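Riboflavin kinase, putative (PDB 3BNW) probably catalyses the ATP-dependent phosphorylation of riboflavin to FMN, the flavokinase step of flavin cofactor synthesis. Local coordinates at residues Phe130-Leu133 and Gln134-Val137; Gln157-Ser160 and Arg161-Leu164. One frame throughout, in Å; residues are numbered along the deposited sequence.

Contact 1: residues Phe130-Leu133 and Gln134-Val137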
ATOM      1  N   PHE A 130     -15.211   9.185  10.360  1.00 30.14           N
ATOM      2  CA  PHE A 130     -16.561   9.201   9.803  1.00 30.52           C
ATOM      3  C   PHE A 130     -17.611   9.134  10.904  1.00 30.78           C
ATOM      4  O   PHE A 130     -17.332   8.690  12.020  1.00 30.99           O
ATOM      5  CB  PHE A 130     -16.730   8.032   8.834  1.00 30.62           C
ATOM      6  CG  PHE A 130     -15.657   7.967   7.787  1.00 30.74           C
ATOM      7  CD1 PHE A 130     -15.793   8.650   6.590  1.00 31.25           C
ATOM      8  CD2 PHE A 130     -14.497   7.243   8.010  1.00 31.41           C
ATOM      9  CE1 PHE A 130     -14.791   8.598   5.620  1.00 31.60           C
ATOM     10  CE2 PHE A 130     -13.484   7.184   7.044  1.00 31.90           C
ATOM     11  CZ  PHE A 130     -13.635   7.861   5.848  1.00 31.26           C
ATOM     12  N   HIS A 131     -18.817   9.595  10.586  1.00 30.81           N
ATOM     13  CA  HIS A 131     -19.949   9.459  11.487  1.00 31.08           C
ATOM     14  C   HIS A 131     -20.825   8.311  10.994  1.00 30.84           C
ATOM     15  O   HIS A 131     -20.933   7.280  11.661  1.00 31.24           O
ATOM     16  CB  HIS A 131     -20.723  10.780  11.586  1.00 31.41           C
ATOM     17  CG  HIS A 131     -19.872  11.937  12.011  1.00 32.42           C
ATOM     18  ND1 HIS A 131     -19.335  12.041  13.277  1.00 33.31           N
ATOM     19  CD2 HIS A 131     -19.443  13.027  11.331  1.00 32.88           C
ATOM     20  CE1 HIS A 131     -18.618  13.147  13.360  1.00 32.71           C
ATOM     21  NE2 HIS A 131     -18.669  13.765  12.195  1.00 33.09           N
ATOM     22  N   SER A 132     -21.414   8.474   9.814  1.00 30.30           N
ATOM     23  CA  SER A 132     -22.240   7.430   9.216  1.00 29.83           C
ATOM     24  C   SER A 132     -21.384   6.372   8.525  1.00 29.49           C
ATOM     25  O   SER A 132     -20.198   6.585   8.267  1.00 29.50           O
ATOM     26  CB  SER A 132     -23.218   8.039   8.213  1.00 29.71           C
ATOM     27  OG  SER A 132     -22.534   8.795   7.236  1.00 30.02           O
ATOM     28  N   LEU A 133     -22.003   5.229   8.238  1.00 29.21           N
ATOM     29  CA  LEU A 133     -21.354   4.143   7.502  1.00 28.93           C
ATOM     30  C   LEU A 133     -21.294   4.450   6.005  1.00 28.76           C
ATOM     31  O   LEU A 133     -20.348   4.064   5.327  1.00 28.41           O
ATOM     32  CB  LEU A 133     -22.114   2.830   7.726  1.00 29.06           C
ATOM     33  CG  LEU A 133     -21.654   1.595   6.945  1.00 28.93           C
ATOM     34  CD1 LEU A 133     -20.202   1.280   7.246  1.00 27.61           C
ATOM     35  CD2 LEU A 133     -22.546   0.407   7.266  1.00 28.69           C
ATOM     36  N   GLN A 134     -22.316   5.135   5.495  1.00 28.83           N
ATOM     37  CA  GLN A 134     -22.394   5.476   4.073  1.00 28.95           C
ATOM     38  C   GLN A 134     -21.339   6.520   3.727  1.00 28.43           C
ATOM     39  O   GLN A 134     -20.923   6.628   2.578  1.00 27.94           O
ATOM     40  CB  GLN A 134     -23.804   5.979   3.704  1.00 29.10           C
ATOM     41  CG  GLN A 134     -24.360   5.421   2.380  1.00 29.58           C
ATOM     42  CD  GLN A 134     -25.895   5.337   2.335  1.00 30.00           C
ATOM     43  OE1 GLN A 134     -26.590   5.590   3.330  1.00 31.34           O
ATOM     44  NE2 GLN A 134     -26.425   4.975   1.171  1.00 31.29           N
ATOM     45  N   ALA A 135     -20.916   7.282   4.734  1.00 28.37           N
ATOM     46  CA  ALA A 135     -19.825   8.240   4.588  1.00 28.15           C
ATOM     47  C   ALA A 135     -18.508   7.518   4.321  1.00 28.08           C
ATOM     48  O   ALA A 135     -17.751   7.917   3.436  1.00 27.92           O
ATOM     49  CB  ALA A 135     -19.707   9.103   5.835  1.00 27.83           C
ATOM     50  N   LEU A 136     -18.246   6.460   5.090  1.00 28.18           N
ATOM     51  CA  LEU A 136     -17.027   5.661   4.929  1.00 28.26           C
ATOM     52  C   LEU A 136     -16.976   4.996   3.558  1.00 28.41           C
ATOM     53  O   LEU A 136     -15.958   5.062   2.867  1.00 28.80           O
ATOM     54  CB  LEU A 136     -16.916   4.596   6.032  1.00 28.14           C
ATOM     55  CG  LEU A 136     -15.748   3.591   5.963  1.00 28.22           C
ATOM     56  CD1 LEU A 136     -14.424   4.236   5.552  1.00 27.31           C
ATOM     57  CD2 LEU A 136     -15.586   2.879   7.295  1.00 28.34           C
ATOM     58  N   VAL A 137     -18.078   4.372   3.164  1.00 28.54           N
ATOM     59  CA  VAL A 137     -18.150   3.685   1.879  1.00 28.90           C
ATOM     60  C   VAL A 137     -17.996   4.649   0.701  1.00 28.99           C
ATOM     61  O   VAL A 137     -17.229   4.382  -0.225  1.00 29.36           O
ATOM     62  CB  VAL A 137     -19.446   2.869   1.757  1.00 28.91           C
ATOM     63  CG1 VAL A 137     -19.626   2.342   0.338  1.00 29.42           C
ATOM     64  CG2 VAL A 137     -19.420   1.723   2.760  1.00 29.02           C
TER

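Contact 2: residues Gln157-Ser160 and Arg161-Leu164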
ATOM      1  N   GLN A 157       1.803   5.429 -14.626  1.00 31.98           N
ATOM      2  CA  GLN A 157       1.592   4.084 -15.182  1.00 32.12           C
ATOM      3  C   GLN A 157       2.916   3.320 -15.386  1.00 32.26           C
ATOM      4  O   GLN A 157       2.964   2.093 -15.239  1.00 32.33           O
ATOM      5  CB  GLN A 157       0.840   4.193 -16.520  1.00 32.34           C
ATOM      6  CG  GLN A 157       0.444   2.868 -17.183  1.00 32.35           C
ATOM      7  CD  GLN A 157      -0.977   2.440 -16.859  1.00 33.42           C
ATOM      8  OE1 GLN A 157      -1.763   2.135 -17.759  1.00 33.44           O
ATOM      9  NE2 GLN A 157      -1.317   2.418 -15.572  1.00 33.90           N
ATOM     10  N   GLU A 158       3.982   4.054 -15.711  1.00 31.99           N
ATOM     11  CA  GLU A 158       5.302   3.473 -15.995  1.00 31.74           C
ATOM     12  C   GLU A 158       5.937   2.770 -14.783  1.00 31.33           C
ATOM     13  O   GLU A 158       6.789   1.894 -14.951  1.00 31.57           O
ATOM     14  CB  GLU A 158       6.243   4.570 -16.522  1.00 32.20           C
ATOM     15  CG  GLU A 158       7.499   4.081 -17.248  1.00 33.40           C
ATOM     16  CD  GLU A 158       7.244   3.678 -18.698  1.00 34.68           C
ATOM     17  OE1 GLU A 158       6.297   2.900 -18.954  1.00 35.11           O
ATOM     18  OE2 GLU A 158       8.009   4.127 -19.581  1.00 35.19           O
ATOM     19  N   PHE A 159       5.522   3.153 -13.576  1.00 30.55           N
ATOM     20  CA  PHE A 159       6.021   2.542 -12.330  1.00 30.17           C
ATOM     21  C   PHE A 159       5.497   1.132 -12.048  1.00 29.60           C
ATOM     22  O   PHE A 159       5.949   0.482 -11.104  1.00 29.08           O
ATOM     23  CB  PHE A 159       5.691   3.432 -11.130  1.00 29.65           C
ATOM     24  CG  PHE A 159       6.574   4.628 -11.008  1.00 28.99           C
ATOM     25  CD1 PHE A 159       6.227   5.825 -11.612  1.00 28.56           C
ATOM     26  CD2 PHE A 159       7.753   4.557 -10.287  1.00 27.97           C
ATOM     27  CE1 PHE A 159       7.039   6.935 -11.494  1.00 28.72           C
ATOM     28  CE2 PHE A 159       8.568   5.659 -10.164  1.00 28.63           C
ATOM     29  CZ  PHE A 159       8.212   6.854 -10.771  1.00 29.03           C
ATOM     30  N   SER A 160       4.534   0.670 -12.838  1.00 29.31           N
ATOM     31  CA  SER A 160       4.115  -0.721 -12.770  1.00 29.50           C
ATOM     32  C   SER A 160       5.277  -1.640 -13.158  1.00 29.67           C
ATOM     33  O   SER A 160       5.419  -2.732 -12.610  1.00 29.77           O
ATOM     34  CB  SER A 160       2.909  -0.972 -13.684  1.00 29.53           C
ATOM     35  OG  SER A 160       3.249  -0.818 -15.050  1.00 29.32           O
ATOM     36  N   ARG A 161       6.115  -1.178 -14.086  1.00 29.69           N
ATOM     37  CA  ARG A 161       7.231  -1.967 -14.604  1.00 29.90           C
ATOM     38  C   ARG A 161       8.552  -1.655 -13.890  1.00 29.47           C
ATOM     39  O   ARG A 161       9.622  -1.790 -14.486  1.00 29.60           O
ATOM     40  CB  ARG A 161       7.399  -1.692 -16.104  1.00 29.99           C
ATOM     41  CG  ARG A 161       6.134  -1.860 -16.938  1.00 30.58           C
ATOM     42  CD  ARG A 161       6.080  -0.855 -18.096  1.00 30.88           C
ATOM     43  NE  ARG A 161       7.223  -0.975 -19.006  1.00 31.75           N
ATOM     44  CZ  ARG A 161       8.294  -0.174 -19.031  1.00 31.84           C
ATOM     45  NH1 ARG A 161       8.418   0.858 -18.196  1.00 31.83           N
ATOM     46  NH2 ARG A 161       9.261  -0.408 -19.913  1.00 31.76           N
ATOM     47  N   HIS A 162       8.491  -1.255 -12.622  1.00 28.94           N
ATOM     48  CA  HIS A 162       9.686  -0.790 -11.916  1.00 28.56           C
ATOM     49  C   HIS A 162      10.569  -1.955 -11.472  1.00 28.52           C
ATOM     50  O   HIS A 162      10.073  -2.997 -11.036  1.00 28.62           O
ATOM     51  CB  HIS A 162       9.311   0.064 -10.710  1.00 28.37           C
ATOM     52  CG  HIS A 162      10.385   1.017 -10.286  1.00 28.16           C
ATOM     53  ND1 HIS A 162      11.468   0.633  -9.524  1.00 27.50           N
ATOM     54  CD2 HIS A 162      10.532   2.345 -10.504  1.00 27.66           C
ATOM     55  CE1 HIS A 162      12.237   1.683  -9.297  1.00 27.60           C
ATOM     56  NE2 HIS A 162      11.693   2.733  -9.882  1.00 27.59           N
ATOM     57  N   SER A 163      11.881  -1.739 -11.573  1.00 28.33           N
ATOM     58  CA  SER A 163      12.896  -2.773 -11.367  1.00 28.03           C
ATOM     59  C   SER A 163      13.025  -3.248  -9.917  1.00 28.27           C
ATOM     60  O   SER A 163      13.514  -4.355  -9.671  1.00 28.10           O
ATOM     61  CB  SER A 163      14.255  -2.259 -11.866  1.00 27.93           C
ATOM     62  OG  SER A 163      14.476  -0.916 -11.461  1.00 26.84           O
ATOM     63  N   LEU A 164      12.602  -2.412  -8.968  1.00 28.67           N
ATOM     64  CA  LEU A 164      12.619  -2.767  -7.541  1.00 28.98           C
ATOM     65  C   LEU A 164      11.715  -3.963  -7.222  1.00 29.16           C
ATOM     66  O   LEU A 164      11.986  -4.717  -6.282  1.00 28.87           O
ATOM     67  CB  LEU A 164      12.212  -1.569  -6.677  1.00 29.09           C
ATOM     68  CG  LEU A 164      13.315  -0.600  -6.245  1.00 29.63           C
ATOM     69  CD1 LEU A 164      14.115  -1.175  -5.085  1.00 30.21           C
ATOM     70  CD2 LEU A 164      14.226  -0.258  -7.401  1.00 30.49           C
TER

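Contact 1: residues Phe130-Leu133 and Gln134-Val137
The Phe130 ring lays one face against Leu136, in the first turn of the helix that follows. The CA of Leu136 sits over that face in a CH-pi contact, 3.8 Å from the ring centroid. It stands only 17° off the ring normal, displaced toward the rim. Farther out on the same residue, Leu136 CD1 approaches Phe130 CE2 to 3.4 Å, and the two side chains cross at about a right angle. The ring also reaches Ala135, whose CB lies 4.0 Å from Phe130 CD1. With CG turned anti to the carbonyl carbon (chi1 -52°), the Phe130 side chain swings back from the loop to lie alongside the helix.

Between the ring and the helix, loop residues lead to Ser132 at the N-cap position. Its hydroxyl accepts from the backbone of the third residue on, as N-caps do, but the bond is weak and bent, 3.3 Å from Ala135 N to Ser132 OG. The same OG lies 3.2 Å from Ala135 CB. One residue later regular helical bonding is established: Val137 N donates to Leu133 O over 3.2 Å. That bond is nearly straight, at 167°. The serine cap and the Phe130-Leu136 packing thus meet at the same helix start.

The site is at the protein surface, where the loop after strand 115-126 becomes helix 133-151. Leu133 and Leu136 also touch Leu35 and Phe37 in loops, so this first turn packs against the region between strands 18-25 and 41-42.

Contact 2: residues Gln157-Ser160 and Arg161-Leu164
This is a local contact along a short 3-10 turn, at the surface where helix 154-157 gives way to the long loop leading to strand 174-177. Glu158 and Phe159 each meet the residue three places on, through charge and through aromatic packing. Glu158 OE1 lies 3.0 Å from Arg161 NH1, a salt bridge in which the oxygen stands well out of the guanidinium plane. It is therefore held by charge without a directed N-H; Glu158 bends at chi2 and Arg161 at chi2 and chi3, which brings the charged groups together. In the backbone, Arg161 N donates to Glu158 O (3.3 Å).

Phe159 and His162 lie side by side, their rings meeting rim to rim with planes 5° apart; the closest ring atoms, Phe159 CD2 and His162 CD2, are 3.6 Å apart. The imidazole also accepts from farther along the chain, Leu164 N donating to His162 ND1 near the ring plane in an almost straight bond (3.3 Å, 172°). At the other end Gln157 O accepts from both Ser160 OG, at 2.9 Å, and Ser160 N.

Phe159 packs on Trp63 of strand 58-69 and Leu121 of strand 115-126, and His162 touches Ile119, so the aromatic side of the turn faces the sheet.

Followed from the N terminus, the chain first builds most of its antiparallel sheet, ending with strand 115-126. Contact 1 then closes the short loop that leads into helix 133-151, and contact 2 comes later, where helix 154-157 runs out toward strand 174-177. The two are in series, neither nested nor crossing, and each joins adjoining residues of one continuous stretch, with no residues between its segments. They lie on opposite sides of the chain's centre, with centres 34 Å apart and nearest atoms about 22 Å apart. Contact 1 lies at the start of the long helix, contact 2 against the sheet after the short one.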